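Local coordinates for regulator of Ty1 transposition protein 107 (Saccharomyces cerevisiae, PDB 3T7K), which binds phosphorylated histone H2A through its C-terminal tandem BRCT repeats during the repair of DNA damage, at residues I63-I68 with E72-S77. Sequence-based numbering, arbitrary orientation.
Sequences IFAPKI and EKFLKS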
ATOM      1  N   ILE C  63      -0.989   1.403  17.585  1.00 33.67           N
ATOM      2  CA  ILE C  63      -1.028   2.574  18.439  1.00 37.04           C
ATOM      3  C   ILE C  63      -0.826   2.147  19.872  1.00 33.08           C
ATOM      4  O   ILE C  63      -1.431   1.183  20.317  1.00 33.86           O
ATOM      5  CB  ILE C  63      -2.372   3.340  18.318  1.00 37.00           C
ATOM      6  CG1 ILE C  63      -2.441   4.440  19.372  1.00 40.40           C
ATOM      7  CG2 ILE C  63      -3.553   2.411  18.499  1.00 32.23           C
ATOM      8  CD1 ILE C  63      -2.454   5.823  18.780  1.00 42.00           C
ATOM      9  N   PHE C  64       0.057   2.844  20.575  1.00 33.82           N
ATOM     10  CA  PHE C  64       0.231   2.649  22.007  1.00 37.80           C
ATOM     11  C   PHE C  64      -0.488   3.761  22.748  1.00 36.32           C
ATOM     12  O   PHE C  64      -0.251   4.934  22.485  1.00 39.88           O
ATOM     13  CB  PHE C  64       1.714   2.673  22.379  1.00 38.30           C
ATOM     14  CG  PHE C  64       2.494   1.493  21.840  1.00 34.58           C
ATOM     15  CD1 PHE C  64       2.413   0.256  22.453  1.00 36.58           C
ATOM     16  CD2 PHE C  64       3.293   1.629  20.719  1.00 34.74           C
ATOM     17  CE1 PHE C  64       3.125  -0.834  21.953  1.00 32.88           C
ATOM     18  CE2 PHE C  64       4.002   0.548  20.215  1.00 40.01           C
ATOM     19  CZ  PHE C  64       3.911  -0.685  20.833  1.00 35.46           C
ATOM     20  N   ALA C  65      -1.360   3.384  23.676  1.00 32.24           N
ATOM     21  CA  ALA C  65      -2.111   4.348  24.468  1.00 40.64           C
ATOM     22  C   ALA C  65      -2.606   3.649  25.713  1.00 40.37           C
ATOM     23  O   ALA C  65      -2.952   2.472  25.671  1.00 36.79           O
ATOM     24  CB  ALA C  65      -3.301   4.915  23.665  1.00 35.41           C
ATOM     25  N   PRO C  66      -2.636   4.373  26.835  1.00 45.67           N
ATOM     26  CA  PRO C  66      -3.150   3.851  28.107  1.00 43.58           C
ATOM     27  C   PRO C  66      -4.634   3.524  28.046  1.00 45.07           C
ATOM     28  O   PRO C  66      -5.083   2.631  28.767  1.00 49.26           O
ATOM     29  CB  PRO C  66      -2.880   4.994  29.095  1.00 46.10           C
ATOM     30  CG  PRO C  66      -2.673   6.203  28.242  1.00 50.13           C
ATOM     31  CD  PRO C  66      -2.042   5.709  26.979  1.00 43.95           C
ATOM     32  N   LYS C  67      -5.383   4.222  27.192  1.00 46.24           N
ATOM     33  CA  LYS C  67      -6.829   3.995  27.055  1.00 44.98           C
ATOM     34  C   LYS C  67      -7.356   4.686  25.807  1.00 42.61           C
ATOM     35  O   LYS C  67      -6.648   5.467  25.175  0.60 43.57           O
ATOM     36  CB  LYS C  67      -7.591   4.527  28.282  1.00 50.16           C
ATOM     37  CG  LYS C  67      -7.372   6.018  28.536  1.00 47.58           C
ATOM     38  CD  LYS C  67      -8.153   6.528  29.749  1.00 54.04           C
ATOM     39  CE  LYS C  67      -9.657   6.568  29.487  1.00 57.69           C
ATOM     40  NZ  LYS C  67     -10.379   7.391  30.505  1.00 64.34           N
ATOM     41  N   ILE C  68      -8.602   4.406  25.455  1.00 47.20           N
ATOM     42  CA  ILE C  68      -9.241   5.147  24.372  1.00 49.13           C
ATOM     43  C   ILE C  68      -9.151   6.646  24.644  1.00 45.35           C
ATOM     44  O   ILE C  68      -9.616   7.135  25.676  1.00 48.95           O
ATOM     45  CB  ILE C  68     -10.705   4.717  24.160  1.00 51.81           C
ATOM     46  CG1 ILE C  68     -10.761   3.253  23.723  1.00 55.02           C
ATOM     47  CG2 ILE C  68     -11.374   5.587  23.109  1.00 49.53           C
ATOM     48  CD1 ILE C  68     -12.161   2.766  23.425  1.00 56.51           C
ATOM     49  N   GLU C  72      -5.710  13.632  18.530  1.00 34.92           N
ATOM     50  CA  GLU C  72      -5.590  13.495  17.084  1.00 38.52           C
ATOM     51  C   GLU C  72      -4.992  12.139  16.694  1.00 39.23           C
ATOM     52  O   GLU C  72      -5.460  11.476  15.766  1.00 36.86           O
ATOM     53  CB  GLU C  72      -4.715  14.617  16.527  1.00 38.43           C
ATOM     54  CG  GLU C  72      -4.461  14.521  15.033  1.00 41.59           C
ATOM     55  CD  GLU C  72      -3.582  15.647  14.527  1.00 48.86           C
ATOM     56  OE1 GLU C  72      -3.018  16.375  15.369  1.00 52.14           O
ATOM     57  OE2 GLU C  72      -3.454  15.816  13.292  1.00 51.60           O
ATOM     58  N   LYS C  73      -3.960  11.722  17.418  1.00 38.18           N
ATOM     59  CA  LYS C  73      -3.271  10.472  17.095  1.00 39.86           C
ATOM     60  C   LYS C  73      -4.160   9.257  17.261  1.00 38.13           C
ATOM     61  O   LYS C  73      -4.222   8.404  16.369  1.00 37.82           O
ATOM     62  CB  LYS C  73      -2.011  10.317  17.941  1.00 36.99           C
ATOM     63  CG  LYS C  73      -0.784  10.920  17.307  1.00 42.05           C
ATOM     64  CD  LYS C  73       0.404  10.782  18.246  1.00 45.46           C
ATOM     65  CE  LYS C  73       1.698  11.127  17.550  1.00 43.94           C
ATOM     66  NZ  LYS C  73       2.779  11.340  18.551  1.00 42.06           N
ATOM     67  N   PHE C  74      -4.849   9.173  18.397  1.00 36.75           N
ATOM     68  CA  PHE C  74      -5.775   8.078  18.599  1.00 34.35           C
ATOM     69  C   PHE C  74      -6.857   8.040  17.521  1.00 37.46           C
ATOM     70  O   PHE C  74      -7.123   6.991  16.958  1.00 33.39           O
ATOM     71  CB  PHE C  74      -6.418   8.102  19.984  1.00 35.80           C
ATOM     72  CG  PHE C  74      -6.926   6.764  20.407  1.00 39.24           C
ATOM     73  CD1 PHE C  74      -6.100   5.882  21.095  1.00 39.64           C
ATOM     74  CD2 PHE C  74      -8.196   6.344  20.048  1.00 39.00           C
ATOM     75  CE1 PHE C  74      -6.547   4.623  21.461  1.00 38.30           C
ATOM     76  CE2 PHE C  74      -8.651   5.085  20.415  1.00 41.22           C
ATOM     77  CZ  PHE C  74      -7.817   4.221  21.124  1.00 43.20           C
ATOM     78  N   LEU C  75      -7.481   9.181  17.234  1.00 37.58           N
ATOM     79  CA  LEU C  75      -8.577   9.191  16.269  1.00 35.68           C
ATOM     80  C   LEU C  75      -8.071   8.797  14.895  1.00 33.94           C
ATOM     81  O   LEU C  75      -8.756   8.093  14.137  1.00 34.27           O
ATOM     82  CB  LEU C  75      -9.231  10.576  16.210  1.00 33.54           C
ATOM     83  CG  LEU C  75      -9.926  10.992  17.505  1.00 34.36           C
ATOM     84  CD1 LEU C  75     -10.340  12.466  17.443  1.00 35.92           C
ATOM     85  CD2 LEU C  75     -11.113  10.103  17.765  1.00 35.13           C
ATOM     86  N   LYS C  76      -6.870   9.258  14.566  1.00 33.31           N
ATOM     87  CA  LYS C  76      -6.288   8.937  13.266  1.00 36.58           C
ATOM     88  C   LYS C  76      -5.874   7.478  13.184  1.00 37.17           C
ATOM     89  O   LYS C  76      -5.923   6.874  12.109  1.00 35.40           O
ATOM     90  CB  LYS C  76      -5.085   9.820  12.951  1.00 36.24           C
ATOM     91  CG  LYS C  76      -5.424  11.142  12.263  1.00 37.27           C
ATOM     92  CD  LYS C  76      -4.163  11.999  12.143  1.00 39.61           C
ATOM     93  CE  LYS C  76      -4.416  13.289  11.386  1.00 46.26           C
ATOM     94  NZ  LYS C  76      -3.165  14.094  11.290  1.00 45.51           N
ATOM     95  N   SER C  77      -5.448   6.910  14.311  1.00 36.95           N
ATOM     96  CA  SER C  77      -5.025   5.515  14.287  1.00 36.10           C
ATOM     97  C   SER C  77      -6.186   4.657  13.787  1.00 36.25           C
ATOM     98  O   SER C  77      -5.981   3.568  13.243  1.00 33.26           O
ATOM     99  CB  SER C  77      -4.578   5.049  15.667  1.00 31.80           C
ATOM    100  OG  SER C  77      -5.686   4.688  16.464  1.00 32.83           O
TER
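Lys73 meets Ile63 through its backbone: CD1 of Ile63 lies 3.9 Å from Lys73 O. Its side chain leads away from the strand, and NZ hydrogen-bonds a modified side chain of the bound peptide and Asp52 O. Phe74 carries most of the contact. Its CG is anti to the backbone N (chi1 -157°), which sends the ring out from the helix to the loop after strand 62-64. Ile68 CA sits over one ring face, 4.1 Å from the centroid, in a CH-pi contact. Ile68 CG2 adds an approach of 3.9 Å to Phe74 CE2. Ala65 CB comes to the ring edge, 3.9 Å from Phe74 CD1. An alanine in place of Phe74 would probably open a gap between the helix and the loop, and leave Ala65 and Ile68 without the ring they pack on. Ser77 ends the segment against Ile63, and Ser77 OG lies 3.7 Å from Ile63 CG2. Ser77 OG donates a hydrogen bond to Phe74 O, 2.8 Å away. Ser77 CB packs against Ile63 CB and CD1, while the hydroxyl bonds back to its own segment. Strand 62-64, helix 72-77 and strand 85-87 form a beta-alpha-beta unit of the parallel sheet, as in the BRCT fold, here beside the phosphopeptide site.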